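Local atomic coordinates of HpcH/HpaI aldolase/citrate lyase family protein (Burkholderia cenocepacia, PDB entry 4MF4), a protein that belongs to the HpcH/HpaI aldolase/citrate lyase family and folds as a TIM barrel of eight parallel strands. Residues A235-Q238 against Y239-A242. Sequence-based numbering, arbitrary orientation.
Sequences AARQ and YREA
Tyr239 stands in the last turn of helix 233-242, with its ring beside Ala235 one turn earlier. The helix is the crossover of a beta-alpha-beta unit of the TIM barrel, between strands 225-230 and 246-251. Four i to i+4 backbone hydrogen bonds join 235-238 to 239-242, from Tyr239 N to Ala235 O on to Ala242 N to Gln238 O. The last is the most bent, with an N-H...O angle of 143°.

From its root, Tyr239 CB sits 3.6 Å from both Ala235 O and Ala236 O. CG is anti to the carbonyl carbon (chi1 -57°), which leads the ring back along the helix. Ala235 O then lies over one ring face, toward the rim, with Tyr239 CG 3.2 Å and Tyr239 CD2 3.3 Å from it. Farther out, Tyr239 CE2 meets Ala235 CB at 3.9 Å, and Tyr239 CZ is a little farther from the same methyl. At the tip, Tyr239 OH lies 4.2 Å from Ala235 CB. Tyr239 also touches Ile228 and Ala230 of strand 225-230 and packs edge-to-face with Tyr244.

Another side of the helix carries charge. Arg237 and Arg240 run side by side, and their guanidinium planes are turned 61° apart. Arg240 NH2 stands over one face of the Arg237 group, 3.1 Å from Arg237 NH1. Both nitrogens donate to Ser269 O of the second subunit, so one carbonyl gathers the two arginines at the subunit interface. Val267 of that subunit packs on both arginine side chains.

Glu241 probably offsets some of this positive charge. Its OE2 makes a long salt bridge to the adjacent Arg240 NH2, 3.8 Å away. The same oxygen is 4.0 Å from Arg237 NH2 but well out of that guanidinium plane, so no N-H of Arg237 points at it.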
ATOM      1  N   ALA A 235     -22.483 -30.247   6.708  1.00 20.07           N
ATOM      2  CA  ALA A 235     -22.411 -30.307   5.255  1.00 20.35           C
ATOM      3  C   ALA A 235     -21.108 -30.940   4.773  1.00 19.96           C
ATOM      4  O   ALA A 235     -21.154 -31.893   4.003  1.00 19.46           O
ATOM      5  CB  ALA A 235     -22.581 -28.928   4.638  1.00 21.17           C
ATOM      6  N   ALA A 236     -19.954 -30.438   5.243  1.00 19.72           N
ATOM      7  CA  ALA A 236     -18.670 -31.012   4.858  1.00 18.73           C
ATOM      8  C   ALA A 236     -18.604 -32.523   5.095  1.00 20.22           C
ATOM      9  O   ALA A 236     -18.096 -33.273   4.227  1.00 18.33           O
ATOM     10  CB  ALA A 236     -17.508 -30.314   5.554  1.00 18.25           C
ATOM     11  N   ARG A 237     -19.110 -32.974   6.238  1.00 19.99           N
ATOM     12  CA  ARG A 237     -19.149 -34.425   6.543  1.00 21.90           C
ATOM     13  C   ARG A 237     -20.101 -35.167   5.605  1.00 21.14           C
ATOM     14  O   ARG A 237     -19.767 -36.247   5.151  1.00 21.71           O
ATOM     15  CB  ARG A 237     -19.550 -34.721   8.007  1.00 23.86           C
ATOM     16  CG  ARG A 237     -18.527 -34.224   9.029  1.00 28.01           C
ATOM     17  CD  ARG A 237     -18.982 -34.437  10.477  1.00 30.38           C
ATOM     18  NE  ARG A 237     -19.126 -35.860  10.742  1.00 31.86           N
ATOM     19  CZ  ARG A 237     -18.105 -36.700  10.940  1.00 37.52           C
ATOM     20  NH1 ARG A 237     -16.836 -36.273  10.943  1.00 37.62           N
ATOM     21  NH2 ARG A 237     -18.353 -37.997  11.163  1.00 40.33           N
ATOM     22  N   GLN A 238     -21.257 -34.597   5.292  1.00 21.85           N
ATOM     23  CA  GLN A 238     -22.164 -35.245   4.334  1.00 22.40           C
ATOM     24  C   GLN A 238     -21.442 -35.385   3.000  1.00 21.26           C
ATOM     25  O   GLN A 238     -21.520 -36.439   2.332  1.00 19.60           O
ATOM     26  CB  GLN A 238     -23.451 -34.468   4.084  1.00 25.66           C
ATOM     27  CG  GLN A 238     -24.325 -34.208   5.296  1.00 30.43           C
ATOM     28  CD  GLN A 238     -25.419 -33.166   5.037  1.00 34.27           C
ATOM     29  OE1 GLN A 238     -25.311 -32.310   4.157  1.00 39.60           O
ATOM     30  NE2 GLN A 238     -26.484 -33.245   5.814  1.00 38.26           N
ATOM     31  N   TYR A 239     -20.746 -34.320   2.593  1.00 19.29           N
ATOM     32  CA  TYR A 239     -20.047 -34.368   1.320  1.00 18.66           C
ATOM     33  C   TYR A 239     -18.897 -35.389   1.346  1.00 18.58           C
ATOM     34  O   TYR A 239     -18.704 -36.175   0.400  1.00 19.03           O
ATOM     35  CB  TYR A 239     -19.600 -32.968   0.919  1.00 18.37           C
ATOM     36  CG  TYR A 239     -20.681 -31.917   0.814  1.00 18.84           C
ATOM     37  CD1 TYR A 239     -21.982 -32.214   0.399  1.00 20.69           C
ATOM     38  CD2 TYR A 239     -20.375 -30.576   1.065  1.00 20.01           C
ATOM     39  CE1 TYR A 239     -22.960 -31.202   0.311  1.00 19.95           C
ATOM     40  CE2 TYR A 239     -21.330 -29.567   0.962  1.00 20.14           C
ATOM     41  CZ  TYR A 239     -22.612 -29.878   0.585  1.00 20.04           C
ATOM     42  OH  TYR A 239     -23.510 -28.823   0.498  1.00 20.20           O
ATOM     43  N   ARG A 240     -18.128 -35.413   2.424  1.00 19.98           N
ATOM     44  CA  ARG A 240     -17.113 -36.456   2.567  1.00 22.88           C
ATOM     45  C   ARG A 240     -17.725 -37.865   2.402  1.00 22.25           C
ATOM     46  O   ARG A 240     -17.182 -38.715   1.689  1.00 21.92           O
ATOM     47  CB  ARG A 240     -16.419 -36.370   3.920  1.00 24.80           C
ATOM     48  CG  ARG A 240     -15.461 -37.521   4.182  1.00 28.33           C
ATOM     49  CD  ARG A 240     -14.814 -37.465   5.556  1.00 34.25           C
ATOM     50  NE  ARG A 240     -15.759 -37.759   6.633  1.00 42.65           N
ATOM     51  CZ  ARG A 240     -15.433 -38.233   7.834  1.00 49.21           C
ATOM     52  NH1 ARG A 240     -14.165 -38.504   8.162  1.00 50.59           N
ATOM     53  NH2 ARG A 240     -16.404 -38.446   8.721  1.00 55.88           N
ATOM     54  N   GLU A 241     -18.836 -38.093   3.081  1.00 23.15           N
ATOM     55  CA  GLU A 241     -19.524 -39.405   3.054  1.00 25.11           C
ATOM     56  C   GLU A 241     -20.031 -39.755   1.641  1.00 22.35           C
ATOM     57  O   GLU A 241     -20.020 -40.908   1.227  1.00 20.19           O
ATOM     58  CB  GLU A 241     -20.680 -39.407   4.072  1.00 30.32           C
ATOM     59  CG  GLU A 241     -20.250 -39.830   5.473  1.00 37.86           C
ATOM     60  CD  GLU A 241     -20.763 -38.926   6.578  1.00 45.00           C
ATOM     61  OE1 GLU A 241     -21.954 -38.535   6.534  1.00 53.43           O
ATOM     62  OE2 GLU A 241     -19.965 -38.599   7.502  1.00 53.82           O
ATOM     63  N   ALA A 242     -20.449 -38.744   0.892  1.00 20.26           N
ATOM     64  CA  ALA A 242     -20.939 -38.956  -0.452  1.00 19.29           C
ATOM     65  C   ALA A 242     -19.833 -39.220  -1.481  1.00 18.48           C
ATOM     66  O   ALA A 242     -20.120 -39.699  -2.564  1.00 18.37           O
ATOM     67  CB  ALA A 242     -21.823 -37.781  -0.903  1.00 18.57           C
TER